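Local structure of cell division control protein 45 cdc45 putative (Entamoeba histolytica, 6CC2) at residues His53-Val58 with Gln376-Gly381; Gly411-Leu416 with Glu435-Arg440. The protein is the Entamoeba form of Cdc45, a RecJ-related replication factor that probably acts, as in other eukaryotes, in the CMG helicase that unwinds DNA. All coordinates share one frame; numbering follows the deposited sequence.

Contact 1: residues His53-Val58 with Gln376-Gly381. With EDO (1,2-ethanediol), chain J.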
loop_
_atom_site.group_PDB
_atom_site.type_symbol
_atom_site.label_atom_id
_atom_site.label_comp_id
_atom_site.label_asym_id
_atom_site.label_seq_id
_atom_site.Cartn_x
_atom_site.Cartn_y
_atom_site.Cartn_z
ATOM N N HIS A 53 -4.815 -24.404 6.660
ATOM C CA HIS A 53 -5.148 -23.236 5.862
ATOM C C HIS A 53 -4.044 -23.024 4.840
ATOM O O HIS A 53 -2.938 -23.537 4.979
ATOM C CB HIS A 53 -5.329 -21.985 6.742
ATOM C CG HIS A 53 -4.125 -21.634 7.558
ATOM N ND1 HIS A 53 -3.782 -22.307 8.711
ATOM C CD2 HIS A 53 -3.183 -20.670 7.390
ATOM C CE1 HIS A 53 -2.674 -21.788 9.208
ATOM N NE2 HIS A 53 -2.293 -20.793 8.429
ATOM N N SER A 54 -4.376 -22.262 3.802
ATOM C CA SER A 54 -3.435 -21.992 2.730
ATOM C C SER A 54 -3.688 -20.577 2.221
ATOM O O SER A 54 -4.776 -20.025 2.382
ATOM C CB SER A 54 -3.562 -23.003 1.595
ATOM O OG SER A 54 -4.865 -23.000 1.043
ATOM N N ALA A 55 -2.656 -19.990 1.625
ATOM C CA ALA A 55 -2.750 -18.651 1.080
ATOM C C ALA A 55 -2.847 -18.721 -0.434
ATOM O O ALA A 55 -2.161 -19.515 -1.070
ATOM C CB ALA A 55 -1.532 -17.813 1.482
ATOM N N VAL A 56 -3.671 -17.872 -1.013
ATOM C CA VAL A 56 -3.770 -17.693 -2.450
ATOM C C VAL A 56 -3.547 -16.221 -2.757
ATOM O O VAL A 56 -4.466 -15.412 -2.688
ATOM C CB VAL A 56 -5.132 -18.162 -2.988
ATOM C CG1 VAL A 56 -5.190 -17.988 -4.495
ATOM C CG2 VAL A 56 -5.391 -19.607 -2.598
ATOM N N PRO A 57 -2.331 -15.836 -3.103
ATOM C CA PRO A 57 -2.094 -14.422 -3.477
ATOM C C PRO A 57 -2.730 -14.121 -4.828
ATOM O O PRO A 57 -2.403 -14.756 -5.826
ATOM C CB PRO A 57 -0.569 -14.306 -3.521
ATOM C CG PRO A 57 -0.058 -15.472 -2.721
ATOM C CD PRO A 57 -1.061 -16.585 -2.998
ATOM N N VAL A 58 -3.640 -13.150 -4.857
ATOM C CA VAL A 58 -4.351 -12.790 -6.087
ATOM C C VAL A 58 -4.031 -11.352 -6.449
ATOM O O VAL A 58 -4.040 -10.470 -5.585
ATOM C CB VAL A 58 -5.878 -12.976 -5.957
ATOM C CG1 VAL A 58 -6.207 -14.463 -5.844
ATOM C CG2 VAL A 58 -6.436 -12.178 -4.760
ATOM N N GLN A 376 4.913 -15.094 -5.239
ATOM C CA GLN A 376 6.131 -15.280 -4.456
ATOM C C GLN A 376 6.341 -14.156 -3.448
ATOM O O GLN A 376 6.711 -14.413 -2.293
ATOM C CB GLN A 376 7.348 -15.356 -5.377
ATOM C CG GLN A 376 7.271 -16.477 -6.405
ATOM C CD GLN A 376 8.600 -16.751 -7.079
ATOM O OE1 GLN A 376 8.908 -17.894 -7.411
ATOM N NE2 GLN A 376 9.397 -15.703 -7.283
ATOM N N GLN A 377 6.094 -12.913 -3.852
ATOM C CA GLN A 377 6.428 -11.791 -2.982
ATOM C C GLN A 377 5.502 -11.738 -1.768
ATOM O O GLN A 377 5.893 -11.235 -0.722
ATOM C CB GLN A 377 6.365 -10.457 -3.739
ATOM C CG GLN A 377 7.486 -10.294 -4.783
ATOM C CD GLN A 377 8.851 -10.621 -4.238
ATOM O OE1 GLN A 377 9.441 -9.848 -3.475
ATOM N NE2 GLN A 377 9.360 -11.780 -4.604
ATOM N N PHE A 378 4.284 -12.277 -1.877
ATOM C CA PHE A 378 3.444 -12.395 -0.684
ATOM C C PHE A 378 4.194 -13.084 0.460
ATOM O O PHE A 378 4.161 -12.614 1.605
ATOM C CB PHE A 378 2.165 -13.160 -0.983
ATOM C CG PHE A 378 1.476 -13.638 0.259
ATOM C CD1 PHE A 378 0.644 -12.773 0.957
ATOM C CD2 PHE A 378 1.679 -14.921 0.739
ATOM C CE1 PHE A 378 0.035 -13.195 2.140
ATOM C CE2 PHE A 378 1.082 -15.343 1.890
ATOM C CZ PHE A 378 0.253 -14.496 2.596
ATOM N N TRP A 379 4.876 -14.194 0.161
ATOM C CA TRP A 379 5.553 -14.957 1.205
ATOM C C TRP A 379 6.781 -14.239 1.729
ATOM O O TRP A 379 7.102 -14.348 2.913
ATOM C CB TRP A 379 5.903 -16.357 0.680
ATOM C CG TRP A 379 4.687 -17.203 0.596
ATOM C CD1 TRP A 379 4.069 -17.650 -0.530
ATOM C CD2 TRP A 379 3.902 -17.676 1.696
ATOM N NE1 TRP A 379 2.953 -18.379 -0.203
ATOM C CE2 TRP A 379 2.831 -18.418 1.161
ATOM C CE3 TRP A 379 4.000 -17.538 3.089
ATOM C CZ2 TRP A 379 1.871 -19.029 1.966
ATOM C CZ3 TRP A 379 3.047 -18.148 3.883
ATOM C CH2 TRP A 379 2.002 -18.884 3.321
ATOM N N GLU A 380 7.468 -13.480 0.873
ATOM C CA GLU A 380 8.561 -12.650 1.353
ATOM C C GLU A 380 8.055 -11.585 2.317
ATOM O O GLU A 380 8.713 -11.285 3.325
ATOM C CB GLU A 380 9.294 -12.013 0.177
ATOM C CG GLU A 380 9.962 -13.012 -0.756
ATOM C CD GLU A 380 11.043 -13.837 -0.054
ATOM O OE1 GLU A 380 11.735 -13.295 0.834
ATOM O OE2 GLU A 380 11.192 -15.031 -0.387
ATOM N N GLY A 381 6.918 -10.956 1.991
ATOM C CA GLY A 381 6.361 -9.946 2.876
ATOM C C GLY A 381 5.886 -10.543 4.189
ATOM O O GLY A 381 6.089 -9.962 5.254
HETATM C C1 EDO J . 1.450 -19.514 7.210
HETATM O O1 EDO J . 0.252 -19.888 6.516
HETATM C C2 EDO J . 1.163 -19.454 8.703
HETATM O O2 EDO J . 0.614 -20.706 9.138
HETATM O O HOH W 1 0.684 -19.839 -1.544
#
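P57 and F378 bring the two backbones closest, CA to CA 6.5 Å, where the axes of strand 53-57 and helix segment 376-381 pass 8.8 Å apart at 124° between their directions. A55 and P57 both present their CB atoms to the helix, while V56, between them, faces the other way onto V67. A55 CB touches both aromatic rings, lying 3.6 Å from F378 CE2 and 3.6 Å from W379 CZ2. With CG anti to the backbone N (chi1 164°), the F378 ring extends toward the strand; its side chain meets the P57 ring at about a right angle, P57 CG 3.6 Å from F378 CB. The strand is an outermost one of the parallel sheet in the N-terminal domain, which in the Cdc45 family resembles the DHH domain of RecJ; a beta-alpha-beta crossover through helix 33-48, whose Y39 ring meets that of F378 edge-to-face, joins it to strand 24-29. F378 CE2 sits over the centre of one face of the W379 indole. In the indole plane a water accepts from W379 NE1 (3.0 Å) and donates to A55 O (2.9 Å), a backbone carbonyl at the sheet edge. A 1,2-ethanediol, probably from the crystallisation liquor, takes a bent hydrogen bond from H53 NE2 to its O2 (132°) and approaches the W379 edge.

Contact 2: residues Gly411-Leu416 with Glu435-Arg440; sequences GIILLL and ELLSIR
L437 has CG anti to its carbonyl carbon (chi1 -62°) and an extended chi2, which carries CD1 out from helix 435-441 toward L414 and I413. The same choice in L414 (chi1 -68°) sets CG beside the backbone N, and the far end of the side chain bends to the neighbour through CD2: L414 CD2 to L437 CD1 is 3.6 Å, the tighter of the two contacts. These leucines pass each other running in opposite directions. I413 arrives at an oblique angle through its CG2 branch, 4.2 Å from L437 CD1, so one methyl is touched by two residues in succession on the facing helix. The backbones stay well apart, with L414 CA 9.2 Å from L437 CA, and no hydrogen bond links the segments. In sequence the two helices flank the beta hairpin 419-423/427-432, at the edge of the mixed sheet of the C-terminal domain; V432 of the hairpin touches both L414 and L437, and L450 of helix 444-462 also packs on L414. The start of helix 435-441 is held by D434, whose OD1 bonds to L437 N and whose carbonyl O bonds to S438 OG. I413 lies at the exposed margin, near a bound di(hydroxyethyl)ether, while L414 and L437 are buried.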
loop_
_atom_site.group_PDB
_atom_site.type_symbol
_atom_site.label_atom_id
_atom_site.label_comp_id
_atom_site.label_asym_id
_atom_site.label_seq_id
_atom_site.Cartn_x
_atom_site.Cartn_y
_atom_site.Cartn_z
ATOM N N GLY A 411 11.594 11.046 -11.920
ATOM C CA GLY A 411 10.293 11.684 -11.959
ATOM C C GLY A 411 10.404 13.191 -12.027
ATOM O O GLY A 411 9.652 13.843 -12.764
ATOM N N ILE A 412 11.337 13.760 -11.271
ATOM C CA ILE A 412 11.584 15.193 -11.324
ATOM C C ILE A 412 11.915 15.613 -12.747
ATOM O O ILE A 412 11.391 16.612 -13.253
ATOM C CB ILE A 412 12.714 15.587 -10.357
ATOM C CG1 ILE A 412 12.248 15.446 -8.910
ATOM C CG2 ILE A 412 13.184 17.012 -10.645
ATOM C CD1 ILE A 412 13.364 15.632 -7.895
ATOM N N ILE A 413 12.802 14.860 -13.412
ATOM C CA ILE A 413 13.169 15.192 -14.791
ATOM C C ILE A 413 11.930 15.211 -15.676
ATOM O O ILE A 413 11.712 16.149 -16.455
ATOM C CB ILE A 413 14.230 14.207 -15.320
ATOM C CG1 ILE A 413 15.535 14.366 -14.540
ATOM C CG2 ILE A 413 14.468 14.404 -16.807
ATOM C CD1 ILE A 413 16.545 13.261 -14.805
ATOM N N LEU A 414 11.099 14.172 -15.578
ATOM C CA LEU A 414 9.973 14.056 -16.492
ATOM C C LEU A 414 8.936 15.152 -16.266
ATOM O O LEU A 414 8.375 15.685 -17.225
ATOM C CB LEU A 414 9.330 12.677 -16.370
ATOM C CG LEU A 414 10.200 11.522 -16.865
ATOM C CD1 LEU A 414 9.527 10.193 -16.565
ATOM C CD2 LEU A 414 10.503 11.647 -18.334
ATOM N N LEU A 415 8.659 15.496 -15.006
ATOM C CA LEU A 415 7.707 16.568 -14.755
ATOM C C LEU A 415 8.235 17.916 -15.235
ATOM O O LEU A 415 7.447 18.838 -15.454
ATOM C CB LEU A 415 7.368 16.644 -13.274
ATOM C CG LEU A 415 6.558 15.475 -12.697
ATOM C CD1 LEU A 415 6.189 15.787 -11.260
ATOM C CD2 LEU A 415 5.312 15.172 -13.524
ATOM N N LEU A 416 9.552 18.045 -15.400
ATOM C CA LEU A 416 10.145 19.285 -15.903
ATOM C C LEU A 416 10.334 19.269 -17.414
ATOM O O LEU A 416 10.166 20.302 -18.069
ATOM C CB LEU A 416 11.498 19.525 -15.230
ATOM C CG LEU A 416 11.491 20.140 -13.829
ATOM C CD1 LEU A 416 10.354 19.618 -12.992
ATOM C CD2 LEU A 416 12.825 19.864 -13.136
ATOM N N GLU A 435 16.549 8.296 -24.822
ATOM C CA GLU A 435 17.254 7.016 -24.883
ATOM C C GLU A 435 17.501 6.447 -23.486
ATOM O O GLU A 435 17.132 5.301 -23.194
ATOM C CB GLU A 435 18.569 7.180 -25.645
ATOM C CG GLU A 435 19.370 5.887 -25.756
ATOM C CD GLU A 435 20.488 5.942 -26.759
ATOM O OE1 GLU A 435 20.939 7.052 -27.141
ATOM O OE2 GLU A 435 20.942 4.849 -27.178
ATOM N N LEU A 436 18.094 7.251 -22.599
ATOM C CA LEU A 436 18.539 6.743 -21.302
ATOM C C LEU A 436 17.363 6.389 -20.395
ATOM O O LEU A 436 17.333 5.302 -19.802
ATOM C CB LEU A 436 19.444 7.773 -20.623
ATOM C CG LEU A 436 19.865 7.462 -19.187
ATOM C CD1 LEU A 436 20.632 6.151 -19.104
ATOM C CD2 LEU A 436 20.699 8.606 -18.621
ATOM N N LEU A 437 16.403 7.307 -20.237
ATOM C CA LEU A 437 15.282 7.041 -19.346
ATOM C C LEU A 437 14.444 5.876 -19.855
ATOM O O LEU A 437 13.956 5.062 -19.065
ATOM C CB LEU A 437 14.410 8.283 -19.197
ATOM C CG LEU A 437 15.040 9.526 -18.582
ATOM C CD1 LEU A 437 13.966 10.593 -18.397
ATOM C CD2 LEU A 437 15.727 9.216 -17.270
ATOM N N SER A 438 14.281 5.773 -21.176
ATOM C CA SER A 438 13.418 4.748 -21.755
ATOM C C SER A 438 13.967 3.359 -21.471
ATOM O O SER A 438 13.224 2.454 -21.079
ATOM C CB SER A 438 13.302 4.967 -23.274
ATOM O OG SER A 438 12.578 6.149 -23.553
ATOM N N ILE A 439 15.270 3.173 -21.670
ATOM C CA ILE A 439 15.860 1.852 -21.481
ATOM C C ILE A 439 15.716 1.424 -20.029
ATOM O O ILE A 439 15.569 0.236 -19.742
ATOM C CB ILE A 439 17.333 1.860 -21.947
ATOM C CG1 ILE A 439 17.725 0.497 -22.512
ATOM C CG2 ILE A 439 18.256 2.233 -20.806
ATOM C CD1 ILE A 439 17.182 0.245 -23.912
ATOM N N ARG A 440 15.701 2.384 -19.098
ATOM C CA ARG A 440 15.613 2.062 -17.677
ATOM C C ARG A 440 14.201 1.733 -17.202
ATOM O O ARG A 440 14.047 1.045 -16.185
ATOM C CB ARG A 440 16.144 3.231 -16.849
ATOM C CG ARG A 440 17.645 3.474 -17.017
ATOM C CD ARG A 440 18.044 4.803 -16.390
ATOM N NE ARG A 440 17.465 4.960 -15.060
ATOM C CZ ARG A 440 17.425 6.104 -14.388
ATOM N NH1 ARG A 440 17.934 7.208 -14.918
ATOM N NH2 ARG A 440 16.871 6.142 -13.182
#

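From the N terminus, the chain lays down the edge strand 53-57 early, then runs through the rest of the parallel sheet and much of the helical middle before helix 374-385 returns to it, so contact 1 closes a loop of more than 300 residues and ties the N-terminal domain to a helix far along the chain. Helix 393-417 follows next, and contact 2 closes a short loop, just the hairpin carrying the C420-C430 disulfide, within the C-terminal part. The loops stand in series and neither nest nor cross. The centres of contacts 1 and 2 are 33 Å apart and their nearest atoms about 17 Å, so the two contacts do not touch; the link is the succession of helices 374-385 and 393-417.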